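Local structure of NanS-p (Escherichia phage vB_EcoP_24B, 6YP6) at residues V79-M90 with G202-D210; L17-G27 with K51-A59. The protein probably binds carbohydrate as part of a conserved carbohydrate esterase encoded by a Shiga toxin-carrying phage. One frame throughout, in Å; residues are numbered along the deposited sequence.

In the fold
Two antiparallel sheets packed against each other form the framework of this chain, and the two contacts illustrate two ways of tying such a fold together. Contact 2 (17-27 with 51-59) pairs the outermost strand 23-25 with 55-59 inside the seven-stranded sheet. In contact 1 (79-90 with 202-210), Val79 pairs with Val207 within the eight-stranded sheet, and the chain then loops over to strand 88-95 of the seven-stranded one, so that this contact spans both sheets. The centres of the contacts are 18 Å apart, yet they meet through Trp54, whose CZ2 lies 3.9 Å from Val207 CG1 and whose CH2 lies 4.0 Å from Met90 CB.

Contact 1: V79-M90 with G202-D210; sequences VSGALAANQYVM and GATYPVLID
Tyr205 meets Gln87 and Ala84 in the bend between Val79 and Tyr88, its phenol ring enclosed by residues from both arms and from the tip of that loop. With CG anti to its own carbonyl carbon (chi1 -67°), the ring enters the loop, and its hydroxyl reaches the backbone of Ala84: Ala84 N donates to Tyr205 OH over 2.9 Å in an almost straight bond. Gln87 covers one face. Its amide oxygen OE1 sits over the centre of the Tyr205 ring, 3.2 Å above the plane, with the amide turned 69° from the ring, while Gln87 CG makes an off-centre CH-pi contact. At the ring edge lie the carbonyl oxygens of Ser80 and Ala82, the latter 3.2 Å from Tyr205 CE1. Val79 and Val89 approach obliquely, Val79 CG1 coming within 3.4 Å of Tyr205 CB.

Backbone bonds fix both ends of this insertion. Tyr205 N donates to Tyr88 O and Ser80 N to Pro206 O, and Val79 pairs with Val207 as an antiparallel non-hydrogen-bonded pair. Beyond the ring the contact becomes an apolar seam between the sheets: Val89 CG1 meets Val207 CG2 at about a right angle, and Met90 and Ile209 reach toward each other tip to tip, Met90 CE lying 3.8 Å from Ile209 CD1. A water lies between Val89 O and Tyr205 O, with more acceptors about it than it has protons to give; nearby, Thr204 OG1 bonds to Asp198.

Thr121 OG1 also bonds to Tyr205 OH, and Phe148 meets the ring as well. The chemistry is therefore that of a buried phenol whose hydroxyl is shared by Ala84 N and Thr121 OG1, so that Tyr205 joins 202-210 to both the loop and strand 113-121.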
loop_
_atom_site.group_PDB
_atom_site.type_symbol
_atom_site.label_atom_id
_atom_site.label_comp_id
_atom_site.label_asym_id
_atom_site.label_seq_id
_atom_site.Cartn_x
_atom_site.Cartn_y
_atom_site.Cartn_z
ATOM N N VAL A 79 7.315 0.133 -11.386
ATOM C CA VAL A 79 8.607 0.424 -10.775
ATOM C C VAL A 79 9.606 0.766 -11.866
ATOM O O VAL A 79 9.663 0.074 -12.887
ATOM C CB VAL A 79 9.132 -0.752 -9.933
ATOM C CG1 VAL A 79 10.345 -0.306 -9.140
ATOM C CG2 VAL A 79 8.052 -1.300 -9.028
ATOM N N SER A 80 10.432 1.784 -11.632
ATOM C CA SER A 80 11.446 2.227 -12.578
ATOM C C SER A 80 12.834 1.982 -11.997
ATOM O O SER A 80 13.043 2.105 -10.788
ATOM C CB SER A 80 11.260 3.724 -12.858
ATOM O OG SER A 80 12.065 4.170 -13.932
ATOM N N GLY A 81 13.777 1.604 -12.851
ATOM C CA GLY A 81 15.160 1.482 -12.445
ATOM C C GLY A 81 15.670 0.050 -12.529
ATOM O O GLY A 81 14.926 -0.908 -12.756
ATOM N N ALA A 82 16.983 -0.072 -12.336
ATOM C CA ALA A 82 17.665 -1.360 -12.394
ATOM C C ALA A 82 17.374 -2.194 -11.143
ATOM O O ALA A 82 17.226 -1.667 -10.039
ATOM C CB ALA A 82 19.174 -1.143 -12.483
ATOM N N LEU A 83 17.323 -3.512 -11.314
ATOM C CA LEU A 83 17.185 -4.407 -10.176
ATOM C C LEU A 83 18.365 -4.231 -9.223
ATOM O O LEU A 83 19.528 -4.358 -9.630
ATOM C CB LEU A 83 17.119 -5.851 -10.650
ATOM C CG LEU A 83 17.211 -6.944 -9.586
ATOM C CD1 LEU A 83 16.070 -6.871 -8.590
ATOM C CD2 LEU A 83 17.226 -8.300 -10.268
ATOM N N ALA A 84 18.061 -3.954 -7.953
ATOM C CA ALA A 84 19.048 -3.849 -6.889
ATOM C C ALA A 84 18.566 -4.701 -5.722
ATOM O O ALA A 84 17.459 -4.488 -5.208
ATOM C CB ALA A 84 19.226 -2.396 -6.449
ATOM N N ALA A 85 19.398 -5.642 -5.284
ATOM C CA ALA A 85 18.985 -6.559 -4.235
ATOM C C ALA A 85 18.596 -5.784 -2.982
ATOM O O ALA A 85 19.326 -4.900 -2.527
ATOM C CB ALA A 85 20.134 -7.501 -3.895
ATOM N N ASN A 86 17.449 -6.143 -2.410
ATOM C CA ASN A 86 16.957 -5.693 -1.104
ATOM C C ASN A 86 16.393 -4.281 -1.109
ATOM O O ASN A 86 15.952 -3.801 -0.057
ATOM C CB ASN A 86 18.016 -5.899 -0.019
ATOM C CG ASN A 86 18.556 -7.323 -0.047
ATOM O OD1 ASN A 86 17.784 -8.283 -0.164
ATOM N ND2 ASN A 86 19.869 -7.469 0.003
ATOM N N GLN A 87 16.330 -3.624 -2.255
ATOM C CA GLN A 87 15.858 -2.246 -2.330
ATOM C C GLN A 87 14.338 -2.151 -2.254
ATOM O O GLN A 87 13.612 -3.002 -2.769
ATOM C CB GLN A 87 16.393 -1.637 -3.627
ATOM C CG GLN A 87 16.160 -0.162 -3.797
ATOM C CD GLN A 87 17.004 0.367 -4.930
ATOM O OE1 GLN A 87 16.515 0.542 -6.065
ATOM N NE2 GLN A 87 18.267 0.563 -4.672
ATOM N N TYR A 88 13.863 -1.123 -1.552
ATOM C CA TYR A 88 12.441 -0.897 -1.369
ATOM C C TYR A 88 11.818 -0.109 -2.510
ATOM O O TYR A 88 12.458 0.745 -3.125
ATOM C CB TYR A 88 12.171 -0.122 -0.066
ATOM C CG TYR A 88 12.563 -0.907 1.163
ATOM C CD1 TYR A 88 11.829 -2.008 1.595
ATOM C CD2 TYR A 88 13.704 -0.561 1.879
ATOM C CE1 TYR A 88 12.223 -2.729 2.705
ATOM C CE2 TYR A 88 14.107 -1.273 2.986
ATOM C CZ TYR A 88 13.374 -2.360 3.391
ATOM O OH TYR A 88 13.819 -3.051 4.487
ATOM N N VAL A 89 10.522 -0.373 -2.726
ATOM C CA VAL A 89 9.647 0.484 -3.515
ATOM C C VAL A 89 8.810 1.347 -2.570
ATOM O O VAL A 89 9.007 2.563 -2.495
ATOM C CB VAL A 89 8.753 -0.318 -4.484
ATOM C CG1 VAL A 89 7.910 0.632 -5.325
ATOM C CG2 VAL A 89 9.591 -1.229 -5.371
ATOM N N MET A 90 7.875 0.745 -1.838
ATOM C CA MET A 90 6.962 1.526 -1.002
ATOM C C MET A 90 6.247 0.599 -0.038
ATOM O O MET A 90 6.238 -0.621 -0.203
ATOM C CB MET A 90 5.967 2.293 -1.876
ATOM C CG MET A 90 5.029 1.419 -2.672
ATOM S SD MET A 90 4.133 2.418 -3.853
ATOM C CE MET A 90 3.447 1.145 -4.891
ATOM N N GLY A 202 17.342 6.351 2.480
ATOM C CA GLY A 202 18.238 5.796 1.490
ATOM C C GLY A 202 17.546 5.643 0.148
ATOM O O GLY A 202 16.328 5.766 0.013
ATOM N N ALA A 203 18.342 5.400 -0.888
ATOM C CA ALA A 203 17.770 5.284 -2.220
ATOM C C ALA A 203 16.744 4.157 -2.282
ATOM O O ALA A 203 16.984 3.041 -1.805
ATOM C CB ALA A 203 18.866 5.016 -3.245
ATOM N N THR A 204 15.629 4.457 -2.941
ATOM C CA THR A 204 14.549 3.525 -3.244
ATOM C C THR A 204 14.259 3.612 -4.741
ATOM O O THR A 204 14.710 4.528 -5.435
ATOM C CB THR A 204 13.292 3.870 -2.429
ATOM O OG1 THR A 204 12.864 5.185 -2.802
ATOM C CG2 THR A 204 13.581 3.787 -0.937
ATOM N N TYR A 205 13.484 2.663 -5.262
ATOM C CA TYR A 205 13.138 2.718 -6.676
ATOM C C TYR A 205 12.190 3.885 -6.943
ATOM O O TYR A 205 11.171 4.015 -6.255
ATOM C CB TYR A 205 12.400 1.464 -7.129
ATOM C CG TYR A 205 13.184 0.180 -7.138
ATOM C CD1 TYR A 205 13.963 -0.176 -8.222
ATOM C CD2 TYR A 205 13.100 -0.719 -6.072
ATOM C CE1 TYR A 205 14.649 -1.365 -8.244
ATOM C CE2 TYR A 205 13.789 -1.916 -6.090
ATOM C CZ TYR A 205 14.567 -2.229 -7.186
ATOM O OH TYR A 205 15.277 -3.411 -7.257
ATOM N N PRO A 206 12.428 4.696 -7.975
ATOM C CA PRO A 206 11.360 5.584 -8.446
ATOM C C PRO A 206 10.137 4.740 -8.786
ATOM O O PRO A 206 10.261 3.627 -9.305
ATOM C CB PRO A 206 11.967 6.249 -9.683
ATOM C CG PRO A 206 13.448 6.146 -9.460
ATOM C CD PRO A 206 13.640 4.813 -8.803
ATOM N N VAL A 207 8.948 5.262 -8.489
ATOM C CA VAL A 207 7.711 4.526 -8.737
ATOM C C VAL A 207 6.692 5.437 -9.402
ATOM O O VAL A 207 6.571 6.619 -9.057
ATOM C CB VAL A 207 7.166 3.875 -7.441
ATOM C CG1 VAL A 207 6.699 4.901 -6.423
ATOM C CG2 VAL A 207 6.043 2.866 -7.741
ATOM N N LEU A 208 5.954 4.870 -10.352
ATOM C CA LEU A 208 4.826 5.527 -10.989
ATOM C C LEU A 208 3.551 4.929 -10.414
ATOM O O LEU A 208 3.390 3.704 -10.378
ATOM C CB LEU A 208 4.846 5.329 -12.503
ATOM C CG LEU A 208 5.666 6.339 -13.301
ATOM C CD1 LEU A 208 7.111 6.308 -12.918
ATOM C CD2 LEU A 208 5.486 6.069 -14.785
ATOM N N ILE A 209 2.648 5.788 -9.970
ATOM C CA ILE A 209 1.363 5.370 -9.426
ATOM C C ILE A 209 0.266 5.773 -10.400
ATOM O O ILE A 209 0.162 6.943 -10.782
ATOM C CB ILE A 209 1.112 6.000 -8.042
ATOM C CG1 ILE A 209 2.219 5.660 -7.062
ATOM C CG2 ILE A 209 -0.276 5.611 -7.532
ATOM C CD1 ILE A 209 2.299 4.247 -6.726
ATOM N N ASP A 210 -0.555 4.808 -10.790
ATOM C CA ASP A 210 -1.750 5.050 -11.592
ATOM C C ASP A 210 -2.930 5.397 -10.688
ATOM O O ASP A 210 -3.640 6.379 -10.928
ATOM C CB ASP A 210 -2.048 3.777 -12.397
ATOM C CG ASP A 210 -2.991 4.005 -13.549
ATOM O OD1 ASP A 210 -2.885 5.058 -14.210
ATOM O OD2 ASP A 210 -3.784 3.087 -13.865
HETATM O O HOH W 1 9.758 4.572 -4.140
#

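Contact 2: L17-G27 with K51-A59; sequences LKVQGWSASGG and KSSWVLEYA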
loop_
_atom_site.group_PDB
_atom_site.type_symbol
_atom_site.label_atom_id
_atom_site.label_comp_id
_atom_site.label_asym_id
_atom_site.label_seq_id
_atom_site.Cartn_x
_atom_site.Cartn_y
_atom_site.Cartn_z
ATOM N N LEU A 17 -2.678 15.372 -6.229
ATOM C CA LEU A 17 -2.903 14.796 -4.911
ATOM C C LEU A 17 -3.633 15.780 -4.010
ATOM O O LEU A 17 -4.552 15.398 -3.272
ATOM C CB LEU A 17 -1.552 14.428 -4.294
ATOM C CG LEU A 17 -0.910 13.183 -4.900
ATOM C CD1 LEU A 17 0.616 13.219 -4.820
ATOM C CD2 LEU A 17 -1.465 11.942 -4.197
ATOM N N LYS A 18 -3.227 17.053 -4.062
ATOM C CA LYS A 18 -3.814 18.068 -3.199
ATOM C C LYS A 18 -5.303 18.224 -3.467
ATOM O O LYS A 18 -6.111 18.234 -2.536
ATOM C CB LYS A 18 -3.091 19.395 -3.426
ATOM C CG LYS A 18 -3.564 20.514 -2.532
ATOM C CD LYS A 18 -2.843 21.807 -2.851
ATOM C CE LYS A 18 -1.345 21.699 -2.620
ATOM N NZ LYS A 18 -0.665 23.005 -2.837
ATOM N N VAL A 19 -5.686 18.368 -4.738
ATOM C CA VAL A 19 -7.097 18.552 -5.072
ATOM C C VAL A 19 -7.908 17.347 -4.636
ATOM O O VAL A 19 -9.075 17.481 -4.239
ATOM C CB VAL A 19 -7.244 18.823 -6.579
ATOM C CG1 VAL A 19 -8.706 18.771 -7.008
ATOM C CG2 VAL A 19 -6.622 20.163 -6.946
ATOM N N GLN A 20 -7.304 16.155 -4.686
ATOM C CA GLN A 20 -7.980 14.914 -4.331
ATOM C C GLN A 20 -7.976 14.629 -2.831
ATOM O O GLN A 20 -8.466 13.574 -2.425
ATOM C CB GLN A 20 -7.388 13.743 -5.130
ATOM C CG GLN A 20 -7.684 13.875 -6.614
ATOM C CD GLN A 20 -7.134 12.726 -7.434
ATOM O OE1 GLN A 20 -7.475 11.568 -7.218
ATOM N NE2 GLN A 20 -6.289 13.047 -8.396
ATOM N N GLY A 21 -7.462 15.537 -2.004
ATOM C CA GLY A 21 -7.603 15.430 -0.570
ATOM C C GLY A 21 -6.456 14.765 0.155
ATOM O O GLY A 21 -6.537 14.599 1.381
ATOM N N TRP A 22 -5.404 14.379 -0.558
ATOM C CA TRP A 22 -4.239 13.751 0.034
ATOM C C TRP A 22 -3.264 14.801 0.542
ATOM O O TRP A 22 -3.145 15.888 -0.020
ATOM C CB TRP A 22 -3.521 12.905 -1.022
ATOM C CG TRP A 22 -4.309 11.711 -1.473
ATOM C CD1 TRP A 22 -5.417 11.716 -2.262
ATOM C CD2 TRP A 22 -4.059 10.345 -1.134
ATOM N NE1 TRP A 22 -5.873 10.431 -2.441
ATOM C CE2 TRP A 22 -5.053 9.569 -1.757
ATOM C CE3 TRP A 22 -3.084 9.706 -0.373
ATOM C CZ2 TRP A 22 -5.087 8.180 -1.649
ATOM C CZ3 TRP A 22 -3.121 8.332 -0.260
ATOM C CH2 TRP A 22 -4.108 7.585 -0.897
ATOM N N SER A 23 -2.524 14.433 1.581
ATOM C CA SER A 23 -1.407 15.221 2.086
ATOM C C SER A 23 -0.106 14.538 1.674
ATOM O O SER A 23 0.043 13.326 1.834
ATOM C CB SER A 23 -1.485 15.349 3.607
ATOM O OG SER A 23 -2.646 16.060 3.998
ATOM N N ALA A 24 0.855 15.321 1.204
ATOM C CA ALA A 24 2.093 14.798 0.650
ATOM C C ALA A 24 3.231 15.550 1.315
ATOM O O ALA A 24 3.159 16.769 1.491
ATOM C CB ALA A 24 2.169 14.965 -0.866
ATOM N N SER A 25 4.274 14.826 1.689
ATOM C CA SER A 25 5.432 15.458 2.285
ATOM C C SER A 25 6.670 14.683 1.884
ATOM O O SER A 25 6.632 13.464 1.710
ATOM C CB SER A 25 5.339 15.516 3.805
ATOM O OG SER A 25 5.274 14.228 4.366
ATOM N N GLY A 26 7.774 15.393 1.763
ATOM C CA GLY A 26 9.006 14.797 1.305
ATOM C C GLY A 26 8.948 14.543 -0.194
ATOM O O GLY A 26 7.892 14.436 -0.806
ATOM N N GLY A 27 10.137 14.479 -0.790
ATOM C CA GLY A 27 10.227 14.084 -2.168
ATOM C C GLY A 27 9.495 14.980 -3.152
ATOM O O GLY A 27 9.238 16.166 -2.915
ATOM N N LYS A 51 17.720 12.518 1.806
ATOM C CA LYS A 51 16.706 13.414 2.342
ATOM C C LYS A 51 15.472 12.609 2.749
ATOM O O LYS A 51 15.412 11.391 2.589
ATOM C CB LYS A 51 16.406 14.530 1.345
ATOM C CG LYS A 51 17.651 15.350 1.026
ATOM C CD LYS A 51 17.355 16.645 0.288
ATOM C CE LYS A 51 18.655 17.395 0.001
ATOM N NZ LYS A 51 18.481 18.539 -0.938
ATOM N N SER A 52 14.475 13.311 3.286
ATOM C CA SER A 52 13.328 12.639 3.879
ATOM C C SER A 52 12.652 11.702 2.886
ATOM O O SER A 52 12.513 12.009 1.699
ATOM C CB SER A 52 12.313 13.672 4.377
ATOM O OG SER A 52 12.738 14.282 5.585
ATOM N N SER A 53 12.261 10.538 3.389
ATOM C CA SER A 53 11.342 9.660 2.682
ATOM C C SER A 53 10.071 10.413 2.323
ATOM O O SER A 53 9.627 11.298 3.057
ATOM C CB SER A 53 11.048 8.506 3.645
ATOM O OG SER A 53 10.009 7.681 3.210
ATOM N N TRP A 54 9.486 10.078 1.180
ATOM C CA TRP A 54 8.214 10.689 0.840
ATOM C C TRP A 54 7.074 9.922 1.494
ATOM O O TRP A 54 7.157 8.717 1.741
ATOM C CB TRP A 54 7.977 10.801 -0.667
ATOM C CG TRP A 54 8.078 9.555 -1.465
ATOM C CD1 TRP A 54 9.144 9.175 -2.202
ATOM C CD2 TRP A 54 7.073 8.538 -1.648
ATOM N NE1 TRP A 54 8.894 7.986 -2.822
ATOM C CE2 TRP A 54 7.625 7.572 -2.505
ATOM C CE3 TRP A 54 5.767 8.356 -1.170
ATOM C CZ2 TRP A 54 6.934 6.431 -2.879
ATOM C CZ3 TRP A 54 5.072 7.216 -1.550
ATOM C CH2 TRP A 54 5.661 6.265 -2.398
ATOM N N VAL A 55 6.010 10.656 1.797
ATOM C CA VAL A 55 4.820 10.099 2.425
ATOM C C VAL A 55 3.593 10.758 1.816
ATOM O O VAL A 55 3.511 11.987 1.744
ATOM C CB VAL A 55 4.793 10.318 3.954
ATOM C CG1 VAL A 55 3.566 9.619 4.557
ATOM C CG2 VAL A 55 6.051 9.820 4.614
ATOM N N LEU A 56 2.636 9.940 1.408
ATOM C CA LEU A 56 1.308 10.373 1.019
ATOM C C LEU A 56 0.338 9.868 2.070
ATOM O O LEU A 56 0.444 8.723 2.501
ATOM C CB LEU A 56 0.913 9.766 -0.325
ATOM C CG LEU A 56 1.938 9.906 -1.445
ATOM C CD1 LEU A 56 1.409 9.186 -2.678
ATOM C CD2 LEU A 56 2.252 11.347 -1.761
ATOM N N GLU A 57 -0.610 10.703 2.484
ATOM C CA GLU A 57 -1.559 10.324 3.519
ATOM C C GLU A 57 -2.974 10.711 3.128
ATOM O O GLU A 57 -3.205 11.784 2.560
ATOM C CB GLU A 57 -1.247 10.994 4.881
ATOM C CG GLU A 57 0.134 10.689 5.404
ATOM C CD GLU A 57 0.510 11.506 6.617
ATOM O OE1 GLU A 57 -0.388 11.937 7.360
ATOM O OE2 GLU A 57 1.721 11.705 6.844
ATOM N N TYR A 58 -3.929 9.863 3.511
ATOM C CA TYR A 58 -5.338 10.177 3.377
ATOM C C TYR A 58 -6.039 9.804 4.678
ATOM O O TYR A 58 -5.746 8.765 5.284
ATOM C CB TYR A 58 -5.965 9.413 2.194
ATOM C CG TYR A 58 -7.313 9.961 1.791
ATOM C CD1 TYR A 58 -8.465 9.591 2.473
ATOM C CD2 TYR A 58 -7.433 10.885 0.766
ATOM C CE1 TYR A 58 -9.724 10.106 2.115
ATOM C CE2 TYR A 58 -8.672 11.414 0.408
ATOM C CZ TYR A 58 -9.813 11.015 1.086
ATOM O OH TYR A 58 -11.037 11.539 0.734
ATOM N N ALA A 59 -6.985 10.647 5.085
ATOM C CA ALA A 59 -7.826 10.421 6.265
ATOM C C ALA A 59 -8.846 9.328 5.960
ATOM O O ALA A 59 -9.890 9.578 5.355
ATOM C CB ALA A 59 -8.507 11.728 6.644
HETATM O O HOH W 2 -7.280 13.038 3.671
HETATM O O HOH W 3 2.230 13.461 4.159
HETATM O O HOH W 4 8.163 13.054 4.602
HETATM O O HOH W 5 12.503 14.424 0.737
#
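The edge of the seven-stranded antiparallel sheet is formed by a short beta ladder, in which strand 23-25 is paired with 55-59 and the latter continues the sheet to 193-197. Ser23 and Glu57 form one hydrogen-bonded pair and Ser25 and Val55 the next, with the non-hydrogen-bonded pair of Ala24 and Leu56 between them. The four bonds are of similar length, from Glu57 N to Ser23 O at 2.8 Å to Ser23 N to Glu57 O at 2.9 Å, and both bonds of the Ser23-Glu57 pair lie in the carbonyl plane of their acceptors. Weaker CA-H...O contacts fill in between them, such as Leu56 CA to Ser23 O.

The two faces of the ladder differ in character. Ser23, Ser25, Val55 and Glu57 share one, where Glu57 OE1 forms a salt bridge with Lys193 and a water links Ser25 OG to Val55 O. Ala24 and Leu56 lie on the other: Leu56 CD2 packs 3.7 Å from Ala24 CB and also meets Leu17 CD1, the two leucines crossing at about a right angle.

Ahead of Ser23, a type I turn from Lys18 to Gly21 leads into Trp22, whose indole NE1 bonds to Ser7 O on strand 3-9. Tyr58 crosses this indole in an edge-to-face pair with the five-membered ring, centroids 4.9 Å apart and planes at 59°. Because Tyr58 CG is anti to its backbone N (chi1 -165°), the ring's CD2 edge comes down over the indole face, while its CB sits over the six-membered ring, 3.7 Å from the centroid. Water closes both ends of the pairing: one molecule joins Gly27 N to Ser52 O, and another accepts from Ala59 N and donates to Gly21 O at 2.9 Å from that oxygen.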